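Local coordinates for nsp9 (Porcine coronavirus HKU15, PDB 5YM6), which probably binds single-stranded RNA or other nucleic acid as part of the coronavirus replication machinery, with an affinity that dimerization increases, at residues B[5-10]-B[31-36]; B[27-32]-B[41-46]; B[49-54]-B[62-67]. One frame throughout, in Å; residues are numbered along the deposited sequence.

From the N terminus the chain enters strand 8-18, turns back as strand 23-33 and returns once more as strand 36-44. Contact 1 (5-10 with 31-36) closes the first hairpin near its open end. Contact 2 (27-32 with 41-46) closes the second and shares Val31 and Thr32 with contact 1, so the two overlap on strand 23-33, neither nesting in the other. Contact 3 (49-54 with 62-67) follows in series as a separate hairpin, about 21 Å from contact 1 between centres. It meets contact 2 through apolar packing, Ile42 CD1 lying 3.7 Å from Leu65 CD1. All three belong to one antiparallel sheet.

Contact 1. Residues B[5-10]-B[31-36]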
ATOM      1  N   CYS B   5       5.551  12.182  -3.107  1.00 52.56           N
ATOM      2  CA  CYS B   5       4.305  12.327  -3.855  1.00 53.36           C
ATOM      3  C   CYS B   5       3.239  11.410  -3.276  1.00 47.36           C
ATOM      4  O   CYS B   5       3.310  10.187  -3.433  1.00 47.32           O
ATOM      5  CB  CYS B   5       4.515  12.004  -5.335  1.00 57.19           C
ATOM      6  SG  CYS B   5       5.638  13.116  -6.206  1.00 72.54           S
ATOM      7  N   LEU B   6       2.254  11.985  -2.603  1.00 45.52           N
ATOM      8  CA  LEU B   6       1.204  11.163  -2.024  1.00 44.85           C
ATOM      9  C   LEU B   6       0.394  10.519  -3.142  1.00 43.35           C
ATOM     10  O   LEU B   6       0.186  11.107  -4.201  1.00 42.21           O
ATOM     11  CB  LEU B   6       0.308  11.973  -1.085  1.00 47.14           C
ATOM     12  CG  LEU B   6       0.938  12.174   0.301  1.00 50.81           C
ATOM     13  CD1 LEU B   6      -0.090  12.564   1.358  1.00 50.18           C
ATOM     14  CD2 LEU B   6       1.707  10.921   0.734  1.00 48.71           C
ATOM     15  N   ARG B   7      -0.005   9.279  -2.917  1.00 41.63           N
ATOM     16  CA  ARG B   7      -0.815   8.571  -3.888  1.00 38.66           C
ATOM     17  C   ARG B   7      -2.199   8.373  -3.304  1.00 37.91           C
ATOM     18  O   ARG B   7      -2.356   8.239  -2.095  1.00 38.12           O
ATOM     19  CB  ARG B   7      -0.167   7.236  -4.255  1.00 38.58           C
ATOM     20  CG  ARG B   7       1.143   7.363  -5.016  1.00 41.28           C
ATOM     21  CD  ARG B   7       1.894   6.048  -4.980  1.00 41.58           C
ATOM     22  NE  ARG B   7       2.992   5.982  -5.939  1.00 45.54           N
ATOM     23  CZ  ARG B   7       4.200   6.505  -5.748  1.00 49.10           C
ATOM     24  NH1 ARG B   7       5.121   6.377  -6.692  1.00 53.58           N
ATOM     25  NH2 ARG B   7       4.491   7.155  -4.625  1.00 45.48           N
ATOM     26  N   ASN B   8      -3.214   8.372  -4.156  1.00 34.78           N
ATOM     27  CA  ASN B   8      -4.556   8.114  -3.689  1.00 34.30           C
ATOM     28  C   ASN B   8      -5.141   6.923  -4.418  1.00 30.47           C
ATOM     29  O   ASN B   8      -4.642   6.529  -5.475  1.00 31.39           O
ATOM     30  CB  ASN B   8      -5.454   9.339  -3.880  1.00 40.12           C
ATOM     31  CG  ASN B   8      -5.188  10.422  -2.857  1.00 48.90           C
ATOM     32  OD1 ASN B   8      -4.823  10.140  -1.716  1.00 49.53           O
ATOM     33  ND2 ASN B   8      -5.374  11.673  -3.260  1.00 53.16           N
ATOM     34  N   VAL B   9      -6.176   6.343  -3.829  1.00 27.64           N
ATOM     35  CA  VAL B   9      -6.969   5.323  -4.500  1.00 27.50           C
ATOM     36  C   VAL B   9      -8.390   5.854  -4.721  1.00 31.99           C
ATOM     37  O   VAL B   9      -9.024   6.360  -3.793  1.00 30.76           O
ATOM     38  CB  VAL B   9      -7.029   3.999  -3.684  1.00 29.86           C
ATOM     39  CG1 VAL B   9      -8.013   3.023  -4.310  1.00 27.97           C
ATOM     40  CG2 VAL B   9      -5.645   3.366  -3.558  1.00 31.84           C
ATOM     41  N   PHE B  10      -8.904   5.755  -5.943  1.00 29.39           N
ATOM     42  CA  PHE B  10     -10.323   6.016  -6.117  1.00 31.19           C
ATOM     43  C   PHE B  10     -10.909   4.905  -6.967  1.00 25.78           C
ATOM     44  O   PHE B  10     -10.208   4.273  -7.757  1.00 26.83           O
ATOM     45  CB  PHE B  10     -10.591   7.416  -6.713  1.00 32.81           C
ATOM     46  CG  PHE B  10     -10.565   7.482  -8.221  1.00 29.36           C
ATOM     47  CD1 PHE B  10      -9.389   7.749  -8.902  1.00 29.75           C
ATOM     48  CD2 PHE B  10     -11.729   7.321  -8.958  1.00 34.54           C
ATOM     49  CE1 PHE B  10      -9.365   7.816 -10.291  1.00 31.62           C
ATOM     50  CE2 PHE B  10     -11.709   7.396 -10.347  1.00 33.28           C
ATOM     51  CZ  PHE B  10     -10.529   7.640 -11.010  1.00 30.31           C
ATOM     52  N   VAL B  31      -4.944   3.763  -8.823  1.00 23.08           N
ATOM     53  CA  VAL B  31      -4.010   4.540  -8.023  1.00 24.56           C
ATOM     54  C   VAL B  31      -3.680   5.798  -8.811  1.00 23.77           C
ATOM     55  O   VAL B  31      -3.336   5.724  -9.989  1.00 24.97           O
ATOM     56  CB  VAL B  31      -2.730   3.762  -7.683  1.00 24.78           C
ATOM     57  CG1 VAL B  31      -1.704   4.698  -7.031  1.00 31.31           C
ATOM     58  CG2 VAL B  31      -3.060   2.609  -6.737  1.00 25.85           C
ATOM     59  N   THR B  32      -3.792   6.943  -8.152  1.00 28.57           N
ATOM     60  CA  THR B  32      -3.437   8.213  -8.763  1.00 30.20           C
ATOM     61  C   THR B  32      -2.150   8.753  -8.161  1.00 31.64           C
ATOM     62  O   THR B  32      -1.898   8.591  -6.965  1.00 31.82           O
ATOM     63  CB  THR B  32      -4.533   9.277  -8.575  1.00 31.53           C
ATOM     64  OG1 THR B  32      -4.634   9.613  -7.186  1.00 36.21           O
ATOM     65  CG2 THR B  32      -5.867   8.762  -9.063  1.00 31.10           C
ATOM     66  N   ARG B  33      -1.366   9.411  -9.006  1.00 30.54           N
ATOM     67  CA  ARG B  33      -0.131  10.068  -8.589  1.00 35.58           C
ATOM     68  C   ARG B  33       0.274  11.089  -9.641  1.00 32.86           C
ATOM     69  O   ARG B  33       0.311  10.776 -10.831  1.00 36.06           O
ATOM     70  CB  ARG B  33       0.989   9.053  -8.384  1.00 34.57           C
ATOM     71  CG  ARG B  33       2.270   9.658  -7.827  1.00 43.56           C
ATOM     72  CD  ARG B  33       3.497   8.898  -8.311  1.00 47.64           C
ATOM     73  NE  ARG B  33       4.726   9.435  -7.730  1.00 56.50           N
ATOM     74  CZ  ARG B  33       5.437  10.423  -8.269  1.00 59.50           C
ATOM     75  NH1 ARG B  33       6.541  10.852  -7.670  1.00 61.71           N
ATOM     76  NH2 ARG B  33       5.039  10.990  -9.402  1.00 57.75           N
ATOM     77  N   THR B  34       0.577  12.306  -9.193  1.00 42.53           N
ATOM     78  CA  THR B  34       1.034  13.370 -10.085  1.00 39.83           C
ATOM     79  C   THR B  34       0.052  13.596 -11.240  1.00 40.68           C
ATOM     80  O   THR B  34       0.455  13.685 -12.398  1.00 43.59           O
ATOM     81  CB  THR B  34       2.429  13.046 -10.620  1.00 43.82           C
ATOM     82  N   GLY B  35      -1.236  13.654 -10.917  1.00 40.83           N
ATOM     83  CA  GLY B  35      -2.268  13.887 -11.916  1.00 39.88           C
ATOM     84  C   GLY B  35      -2.485  12.794 -12.956  1.00 40.32           C
ATOM     85  O   GLY B  35      -3.150  13.024 -13.967  1.00 36.08           O
ATOM     86  N   LYS B  36      -1.930  11.607 -12.721  1.00 36.57           N
ATOM     87  CA  LYS B  36      -2.136  10.476 -13.623  1.00 33.96           C
ATOM     88  C   LYS B  36      -2.740   9.302 -12.864  1.00 30.07           C
ATOM     89  O   LYS B  36      -2.502   9.158 -11.669  1.00 30.52           O
ATOM     90  CB  LYS B  36      -0.833  10.059 -14.275  1.00 33.17           C
TER
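Arg33 sends CG anti to its own backbone N (chi1 -175°) and bends at chi2, while Arg7 turns CG beside its N (chi1 -67°) and runs extended from CG to NE; these choices lay the two arginines against each other. Arg33 CD sits over one face of the Arg7 guanidinium, toward its rim, 3.6 Å from Arg7 CZ. The guanidinium planes are 59° apart, and Arg7 NH1 approaches Arg33 NE to 3.3 Å, two donors that cannot bond and whose like charges probably repel. The fit of Cys5 against the Arg33 guanidinium is too tight in the model and its placing is doubtful.

Next along the two chains, the backbones join as the antiparallel hairpin of strands 8-18 and 23-33, in the nsp9 sheet. Asn8 and Thr32 form its hydrogen-bonded pair: Asn8 N gives to Thr32 O at 3.1 Å, and Thr32 N gives to Asn8 O at 2.8 Å. The adjoining pair, Val9 and Val31, is non-hydrogen-bonded and meets through CG2 to CG2 at 4.2 Å. Helix 92-105 packs against both valines, with His101 touching Val9 and Asn94 touching Val31. At the dimer interface Arg7 packs on Ile99 of the second subunit. On the Asn8 side of the sheet, Thr32 CG2 comes to the Phe10 ring at its edge, in plane, 3.7 Å from Phe10 CD1.

Contact 2. Residues B[27-32]-B[41-46]; sequences KSFYVT and AITSTK
Strands 27-32 and 41-44 run antiparallel, their axes 4.6 Å apart at closest approach and 160° between directions. Lys27 faces Thr43 in a hydrogen-bonded pair: Thr43 N gives to Lys27 O at 2.9 Å, and Lys27 N returns a longer bond to Thr43 O, both in the carbonyl plane. Phe29 and Ala41 form the next such pair. Phe29 N reaches Ala41 O at 2.8 Å, tilted 22° from the carbonyl plane, whereas the bond from Ala41 N to Phe29 O is weak. Between them Ser28 and Ile42 make a non-hydrogen-bonded pair, with Ile42 CA 3.1 Å from Lys27 O in a CA-H...O contact.

Phe29, Ala41, Lys27 and Thr43 share one face of the sheet. With CG beside its backbone N (chi1 -66°), Phe29 swings its ring along the neighbouring strand, so that CE1 comes to 3.5 Å from Thr43 CG2. The methyl approaches obliquely, but Thr43 OG1 and Ala41 O both lie at the ring's edge, in plane. The side chains of Lys27 and Thr43 lie side by side and point the same way, Lys27 CB 3.5 Å from Thr43 OG1. On the other face, Ile42 CG2 touches Ser28 CA, and Ser28 OG is hydrogen-bonded to Asn14 OD1.

This hairpin of strands 23-33 and 36-44 lies near the centre of the chain. Helix 92-105 packs on the Phe29 face, Ile102 meeting Phe29 and Val98 meeting Ala41, while Leu84 of strand 82-86 touches Ala41 and Thr43.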
ATOM      1  N   LYS B  27     -16.148  -3.421 -10.125  1.00 22.38           N
ATOM      2  CA  LYS B  27     -15.620  -2.285  -9.389  1.00 20.37           C
ATOM      3  C   LYS B  27     -14.129  -2.169  -9.650  1.00 23.86           C
ATOM      4  O   LYS B  27     -13.396  -3.148  -9.486  1.00 21.30           O
ATOM      5  CB  LYS B  27     -15.880  -2.440  -7.898  1.00 23.90           C
ATOM      6  CG  LYS B  27     -15.261  -1.354  -7.049  1.00 23.84           C
ATOM      7  CD  LYS B  27     -15.772  -1.450  -5.615  1.00 28.78           C
ATOM      8  CE  LYS B  27     -15.355  -0.262  -4.775  1.00 30.87           C
ATOM      9  NZ  LYS B  27     -15.760  -0.482  -3.356  1.00 42.33           N
ATOM     10  N   SER B  28     -13.675  -0.989 -10.057  1.00 20.07           N
ATOM     11  CA  SER B  28     -12.264  -0.818 -10.396  1.00 19.37           C
ATOM     12  C   SER B  28     -11.529   0.066  -9.404  1.00 22.73           C
ATOM     13  O   SER B  28     -12.078   1.046  -8.906  1.00 23.18           O
ATOM     14  CB  SER B  28     -12.137  -0.245 -11.803  1.00 21.87           C
ATOM     15  OG  SER B  28     -12.921   0.939 -11.914  1.00 27.61           O
ATOM     16  N   PHE B  29     -10.265  -0.272  -9.150  1.00 20.19           N
ATOM     17  CA  PHE B  29      -9.423   0.457  -8.203  1.00 19.33           C
ATOM     18  C   PHE B  29      -8.280   1.106  -8.957  1.00 19.67           C
ATOM     19  O   PHE B  29      -7.469   0.426  -9.575  1.00 19.95           O
ATOM     20  CB  PHE B  29      -8.876  -0.474  -7.118  1.00 18.50           C
ATOM     21  CG  PHE B  29      -9.941  -1.037  -6.216  1.00 21.55           C
ATOM     22  CD1 PHE B  29     -10.775  -2.060  -6.652  1.00 23.01           C
ATOM     23  CD2 PHE B  29     -10.123  -0.531  -4.947  1.00 23.49           C
ATOM     24  CE1 PHE B  29     -11.756  -2.568  -5.826  1.00 24.76           C
ATOM     25  CE2 PHE B  29     -11.112  -1.043  -4.120  1.00 24.13           C
ATOM     26  CZ  PHE B  29     -11.919  -2.049  -4.560  1.00 27.05           C
ATOM     27  N   TYR B  30      -8.235   2.429  -8.916  1.00 19.43           N
ATOM     28  CA  TYR B  30      -7.176   3.171  -9.572  1.00 22.27           C
ATOM     29  C   TYR B  30      -6.238   3.767  -8.530  1.00 22.79           C
ATOM     30  O   TYR B  30      -6.682   4.216  -7.488  1.00 24.61           O
ATOM     31  CB  TYR B  30      -7.750   4.296 -10.437  1.00 23.46           C
ATOM     32  CG  TYR B  30      -8.489   3.834 -11.671  1.00 24.03           C
ATOM     33  CD1 TYR B  30      -9.851   3.574 -11.636  1.00 25.55           C
ATOM     34  CD2 TYR B  30      -7.817   3.686 -12.873  1.00 23.69           C
ATOM     35  CE1 TYR B  30     -10.521   3.159 -12.766  1.00 23.61           C
ATOM     36  CE2 TYR B  30      -8.476   3.277 -14.012  1.00 25.51           C
ATOM     37  CZ  TYR B  30      -9.831   3.020 -13.950  1.00 24.38           C
ATOM     38  OH  TYR B  30     -10.480   2.610 -15.080  1.00 28.70           O
ATOM     39  N   VAL B  31      -4.944   3.763  -8.823  1.00 23.08           N
ATOM     40  CA  VAL B  31      -4.010   4.540  -8.023  1.00 24.56           C
ATOM     41  C   VAL B  31      -3.680   5.798  -8.811  1.00 23.77           C
ATOM     42  O   VAL B  31      -3.336   5.724  -9.989  1.00 24.97           O
ATOM     43  CB  VAL B  31      -2.730   3.762  -7.683  1.00 24.78           C
ATOM     44  CG1 VAL B  31      -1.704   4.698  -7.031  1.00 31.31           C
ATOM     45  CG2 VAL B  31      -3.060   2.609  -6.737  1.00 25.85           C
ATOM     46  N   THR B  32      -3.792   6.943  -8.152  1.00 28.57           N
ATOM     47  CA  THR B  32      -3.437   8.213  -8.763  1.00 30.20           C
ATOM     48  C   THR B  32      -2.150   8.753  -8.161  1.00 31.64           C
ATOM     49  O   THR B  32      -1.898   8.591  -6.965  1.00 31.82           O
ATOM     50  CB  THR B  32      -4.533   9.277  -8.575  1.00 31.53           C
ATOM     51  OG1 THR B  32      -4.634   9.613  -7.186  1.00 36.21           O
ATOM     52  CG2 THR B  32      -5.867   8.762  -9.063  1.00 31.10           C
ATOM     53  N   ALA B  41      -6.499  -2.823  -9.773  1.00 17.74           N
ATOM     54  CA  ALA B  41      -7.277  -4.004  -9.385  1.00 18.13           C
ATOM     55  C   ALA B  41      -8.758  -3.862  -9.686  1.00 19.41           C
ATOM     56  O   ALA B  41      -9.268  -2.747  -9.850  1.00 19.38           O
ATOM     57  CB  ALA B  41      -7.078  -4.293  -7.888  1.00 18.69           C
ATOM     58  N   ILE B  42      -9.459  -4.999  -9.742  1.00 20.63           N
ATOM     59  CA  ILE B  42     -10.913  -4.978  -9.803  1.00 16.82           C
ATOM     60  C   ILE B  42     -11.459  -5.944  -8.770  1.00 20.37           C
ATOM     61  O   ILE B  42     -10.758  -6.879  -8.368  1.00 17.78           O
ATOM     62  CB  ILE B  42     -11.434  -5.351 -11.191  1.00 18.73           C
ATOM     63  CG1 ILE B  42     -11.013  -6.778 -11.561  1.00 18.64           C
ATOM     64  CG2 ILE B  42     -10.923  -4.338 -12.224  1.00 17.70           C
ATOM     65  CD1 ILE B  42     -11.766  -7.354 -12.736  1.00 23.07           C
ATOM     66  N   THR B  43     -12.685  -5.693  -8.317  1.00 19.52           N
ATOM     67  CA  THR B  43     -13.416  -6.684  -7.529  1.00 21.24           C
ATOM     68  C   THR B  43     -14.756  -7.015  -8.166  1.00 22.16           C
ATOM     69  O   THR B  43     -15.360  -6.207  -8.870  1.00 21.47           O
ATOM     70  CB  THR B  43     -13.656  -6.231  -6.080  1.00 22.22           C
ATOM     71  OG1 THR B  43     -14.420  -5.016  -6.068  1.00 25.11           O
ATOM     72  CG2 THR B  43     -12.332  -6.021  -5.351  1.00 22.79           C
ATOM     73  N   SER B  44     -15.198  -8.242  -7.926  1.00 20.63           N
ATOM     74  CA  SER B  44     -16.378  -8.794  -8.571  1.00 21.51           C
ATOM     75  C   SER B  44     -16.889  -9.941  -7.724  1.00 22.57           C
ATOM     76  O   SER B  44     -16.124 -10.531  -6.982  1.00 23.48           O
ATOM     77  CB  SER B  44     -16.037  -9.303  -9.970  1.00 20.12           C
ATOM     78  OG  SER B  44     -17.122 -10.016 -10.526  1.00 24.89           O
ATOM     79  N   THR B  45     -18.169 -10.274  -7.850  1.00 27.69           N
ATOM     80  CA  THR B  45     -18.672 -11.477  -7.209  1.00 26.99           C
ATOM     81  C   THR B  45     -18.381 -12.705  -8.081  1.00 27.78           C
ATOM     82  O   THR B  45     -18.574 -13.843  -7.647  1.00 27.16           O
ATOM     83  CB  THR B  45     -20.177 -11.377  -6.925  1.00 28.67           C
ATOM     84  OG1 THR B  45     -20.862 -11.033  -8.131  1.00 31.69           O
ATOM     85  CG2 THR B  45     -20.443 -10.305  -5.877  1.00 33.91           C
ATOM     86  N   LYS B  46     -17.905 -12.481  -9.302  1.00 23.60           N
ATOM     87  CA  LYS B  46     -17.590 -13.591 -10.214  1.00 24.49           C
ATOM     88  C   LYS B  46     -16.164 -14.076  -9.972  1.00 27.43           C
ATOM     89  O   LYS B  46     -15.252 -13.253  -9.799  1.00 23.99           O
ATOM     90  CB  LYS B  46     -17.759 -13.171 -11.672  1.00 28.79           C
ATOM     91  CG  LYS B  46     -19.187 -12.814 -12.089  1.00 28.50           C
ATOM     92  CD  LYS B  46     -19.282 -12.607 -13.605  1.00 35.48           C
ATOM     93  CE  LYS B  46     -18.827 -13.857 -14.362  1.00 40.02           C
ATOM     94  NZ  LYS B  46     -18.726 -13.704 -15.852  1.00 35.54           N
TER

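Contact 3. Residues B[49-54]-B[62-67]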
ATOM      1  N   LEU B  49     -13.161 -14.262 -13.901  1.00 22.30           N
ATOM      2  CA  LEU B  49     -12.772 -13.185 -14.804  1.00 20.61           C
ATOM      3  C   LEU B  49     -11.360 -13.412 -15.348  1.00 23.36           C
ATOM      4  O   LEU B  49     -10.462 -13.855 -14.628  1.00 24.96           O
ATOM      5  CB  LEU B  49     -12.861 -11.822 -14.098  1.00 19.05           C
ATOM      6  CG  LEU B  49     -14.253 -11.516 -13.536  1.00 23.46           C
ATOM      7  CD1 LEU B  49     -14.299 -10.111 -12.968  1.00 23.30           C
ATOM      8  CD2 LEU B  49     -15.331 -11.694 -14.617  1.00 26.52           C
ATOM      9  N   LYS B  50     -11.168 -13.085 -16.621  1.00 24.33           N
ATOM     10  CA  LYS B  50      -9.876 -13.264 -17.260  1.00 25.54           C
ATOM     11  C   LYS B  50      -9.232 -11.947 -17.685  1.00 21.03           C
ATOM     12  O   LYS B  50      -8.017 -11.773 -17.557  1.00 24.45           O
ATOM     13  CB  LYS B  50     -10.020 -14.185 -18.474  1.00 27.20           C
ATOM     14  CG  LYS B  50      -8.719 -14.424 -19.224  1.00 35.22           C
ATOM     15  CD  LYS B  50      -8.936 -15.309 -20.437  1.00 39.76           C
ATOM     16  CE  LYS B  50      -7.672 -15.408 -21.281  1.00 39.46           C
ATOM     17  NZ  LYS B  50      -7.926 -16.223 -22.502  1.00 43.80           N
ATOM     18  N   THR B  51     -10.026 -11.026 -18.210  1.00 22.13           N
ATOM     19  CA  THR B  51      -9.480  -9.759 -18.679  1.00 21.52           C
ATOM     20  C   THR B  51     -10.360  -8.599 -18.260  1.00 24.85           C
ATOM     21  O   THR B  51     -11.517  -8.784 -17.873  1.00 21.91           O
ATOM     22  CB  THR B  51      -9.300  -9.718 -20.227  1.00 26.16           C
ATOM     23  OG1 THR B  51     -10.574  -9.814 -20.884  1.00 26.99           O
ATOM     24  CG2 THR B  51      -8.389 -10.836 -20.705  1.00 28.13           C
ATOM     25  N   VAL B  52      -9.800  -7.402 -18.336  1.00 22.35           N
ATOM     26  CA  VAL B  52     -10.576  -6.201 -18.069  1.00 22.48           C
ATOM     27  C   VAL B  52     -10.238  -5.175 -19.138  1.00 27.68           C
ATOM     28  O   VAL B  52      -9.092  -5.066 -19.583  1.00 26.78           O
ATOM     29  CB  VAL B  52     -10.324  -5.651 -16.658  1.00 21.67           C
ATOM     30  CG1 VAL B  52      -8.842  -5.273 -16.468  1.00 20.66           C
ATOM     31  CG2 VAL B  52     -11.226  -4.462 -16.379  1.00 22.72           C
ATOM     32  N   THR B  53     -11.257  -4.468 -19.595  1.00 27.10           N
ATOM     33  CA  THR B  53     -11.047  -3.450 -20.609  1.00 32.48           C
ATOM     34  C   THR B  53     -10.828  -2.105 -19.952  1.00 31.47           C
ATOM     35  O   THR B  53     -11.609  -1.672 -19.112  1.00 31.98           O
ATOM     36  CB  THR B  53     -12.229  -3.373 -21.578  1.00 33.58           C
ATOM     37  OG1 THR B  53     -12.288  -4.593 -22.320  1.00 32.43           O
ATOM     38  CG2 THR B  53     -12.046  -2.211 -22.540  1.00 39.19           C
ATOM     39  N   CYS B  54      -9.749  -1.455 -20.359  1.00 37.93           N
ATOM     40  CA  CYS B  54      -9.341  -0.190 -19.784  1.00 44.02           C
ATOM     41  C   CYS B  54      -9.345   0.873 -20.876  1.00 44.48           C
ATOM     42  O   CYS B  54      -9.169   0.561 -22.051  1.00 46.43           O
ATOM     43  CB  CYS B  54      -7.956  -0.337 -19.149  1.00 39.64           C
ATOM     44  SG  CYS B  54      -7.241   1.158 -18.502  1.00 57.44           S
ATOM     45  N   VAL B  62      -7.124  -4.044 -23.579  1.00 32.89           N
ATOM     46  CA  VAL B  62      -7.500  -5.212 -22.809  1.00 31.96           C
ATOM     47  C   VAL B  62      -6.328  -5.648 -21.932  1.00 35.34           C
ATOM     48  O   VAL B  62      -5.220  -5.890 -22.424  1.00 33.35           O
ATOM     49  CB  VAL B  62      -7.941  -6.361 -23.731  1.00 34.74           C
ATOM     50  CG1 VAL B  62      -8.293  -7.589 -22.922  1.00 35.00           C
ATOM     51  CG2 VAL B  62      -9.131  -5.918 -24.580  1.00 37.62           C
ATOM     52  N   LEU B  63      -6.577  -5.719 -20.628  1.00 25.25           N
ATOM     53  CA  LEU B  63      -5.549  -6.099 -19.663  1.00 26.84           C
ATOM     54  C   LEU B  63      -5.841  -7.452 -19.037  1.00 24.32           C
ATOM     55  O   LEU B  63      -6.992  -7.753 -18.722  1.00 25.43           O
ATOM     56  CB  LEU B  63      -5.440  -5.057 -18.561  1.00 27.90           C
ATOM     57  CG  LEU B  63      -5.177  -3.629 -19.029  1.00 31.77           C
ATOM     58  CD1 LEU B  63      -5.123  -2.716 -17.829  1.00 31.24           C
ATOM     59  CD2 LEU B  63      -3.876  -3.584 -19.812  1.00 33.82           C
ATOM     60  N   ASN B  64      -4.804  -8.255 -18.833  1.00 22.11           N
ATOM     61  CA  ASN B  64      -4.982  -9.545 -18.175  1.00 21.20           C
ATOM     62  C   ASN B  64      -5.078  -9.396 -16.674  1.00 21.49           C
ATOM     63  O   ASN B  64      -4.440  -8.519 -16.087  1.00 22.38           O
ATOM     64  CB  ASN B  64      -3.832 -10.492 -18.513  1.00 23.62           C
ATOM     65  CG  ASN B  64      -3.807 -10.862 -19.973  1.00 32.88           C
ATOM     66  OD1 ASN B  64      -4.850 -11.143 -20.571  1.00 30.78           O
ATOM     67  ND2 ASN B  64      -2.625 -10.817 -20.570  1.00 34.14           N
ATOM     68  N   LEU B  65      -5.870 -10.270 -16.060  1.00 20.53           N
ATOM     69  CA  LEU B  65      -6.017 -10.317 -14.603  1.00 18.56           C
ATOM     70  C   LEU B  65      -5.196 -11.446 -13.985  1.00 21.21           C
ATOM     71  O   LEU B  65      -5.127 -12.544 -14.549  1.00 20.73           O
ATOM     72  CB  LEU B  65      -7.477 -10.528 -14.231  1.00 19.00           C
ATOM     73  CG  LEU B  65      -8.431  -9.500 -14.823  1.00 21.78           C
ATOM     74  CD1 LEU B  65      -9.878  -9.943 -14.626  1.00 18.43           C
ATOM     75  CD2 LEU B  65      -8.155  -8.156 -14.175  1.00 18.77           C
ATOM     76  N   ASP B  66      -4.622 -11.186 -12.812  1.00 20.22           N
ATOM     77  CA  ASP B  66      -4.074 -12.247 -11.961  1.00 21.89           C
ATOM     78  C   ASP B  66      -5.217 -13.070 -11.375  1.00 24.44           C
ATOM     79  O   ASP B  66      -6.348 -12.623 -11.381  1.00 22.62           O
ATOM     80  CB  ASP B  66      -3.205 -11.646 -10.852  1.00 20.56           C
ATOM     81  CG  ASP B  66      -1.889 -11.115 -11.376  1.00 22.60           C
ATOM     82  OD1 ASP B  66      -1.495 -11.531 -12.474  1.00 23.82           O
ATOM     83  OD2 ASP B  66      -1.249 -10.288 -10.690  1.00 28.70           O
ATOM     84  N   PRO B  67      -4.929 -14.296 -10.897  1.00 26.13           N
ATOM     85  CA  PRO B  67      -6.000 -15.139 -10.347  1.00 24.06           C
ATOM     86  C   PRO B  67      -6.675 -14.462  -9.164  1.00 24.20           C
ATOM     87  O   PRO B  67      -6.022 -13.713  -8.455  1.00 27.87           O
ATOM     88  CB  PRO B  67      -5.268 -16.423  -9.918  1.00 27.02           C
ATOM     89  CG  PRO B  67      -3.809 -16.061  -9.879  1.00 27.99           C
ATOM     90  CD  PRO B  67      -3.625 -14.986 -10.911  1.00 27.71           C
TER
HETATM   91  O   HOH W   1      -7.852 -14.467 -13.548  1.00 31.53           O
HETATM   92  O   HOH W   2      -5.938 -13.481 -16.976  1.00 24.31           O
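Leu65 is the apolar centre, forking its two methyls between partners: CD1 rests 3.6 Å from Leu49 CB, and CD2 lies 3.7 Å from Val52 CG1. Its CG stands beside the backbone N (chi1 -55°), and the side chain meets that of Val52 at about a right angle. This belongs to the antiparallel hairpin of strands 49-55 and 60-64, the latter an outermost strand of the sheet within the chain. Leu63, on the same face as Val52, extends the apolar patch by placing CD1 3.9 Å from Cys54 CB. Ile87 adds to it from a nearby loop, packing on Val52 and Leu65.

Val52 and Leu63 are a hydrogen-bonded pair. Leu63 N gives to Val52 O at 2.8 Å, nearly straight at 175°, and Val52 N answers to Leu63 O. On the other face Val62 CG1 packs on Thr51 CB at 3.6 Å, and Thr51 CG2 touches Asn64 OD1. Thr51 OG1 is hydrogen-bonded to Gln17 OE1. Lys50 and Thr51 both face the single residue Gln17 of strand 8-18, a classic beta bulge in strand 49-55.

At the polar edge, Leu65 N gives to Lys50 O, with the donor tilted 32° from the carbonyl plane. A water also donates to Lys50 O, at 2.8 Å, and spans across to Leu65 O, which it reaches at 2.7 Å.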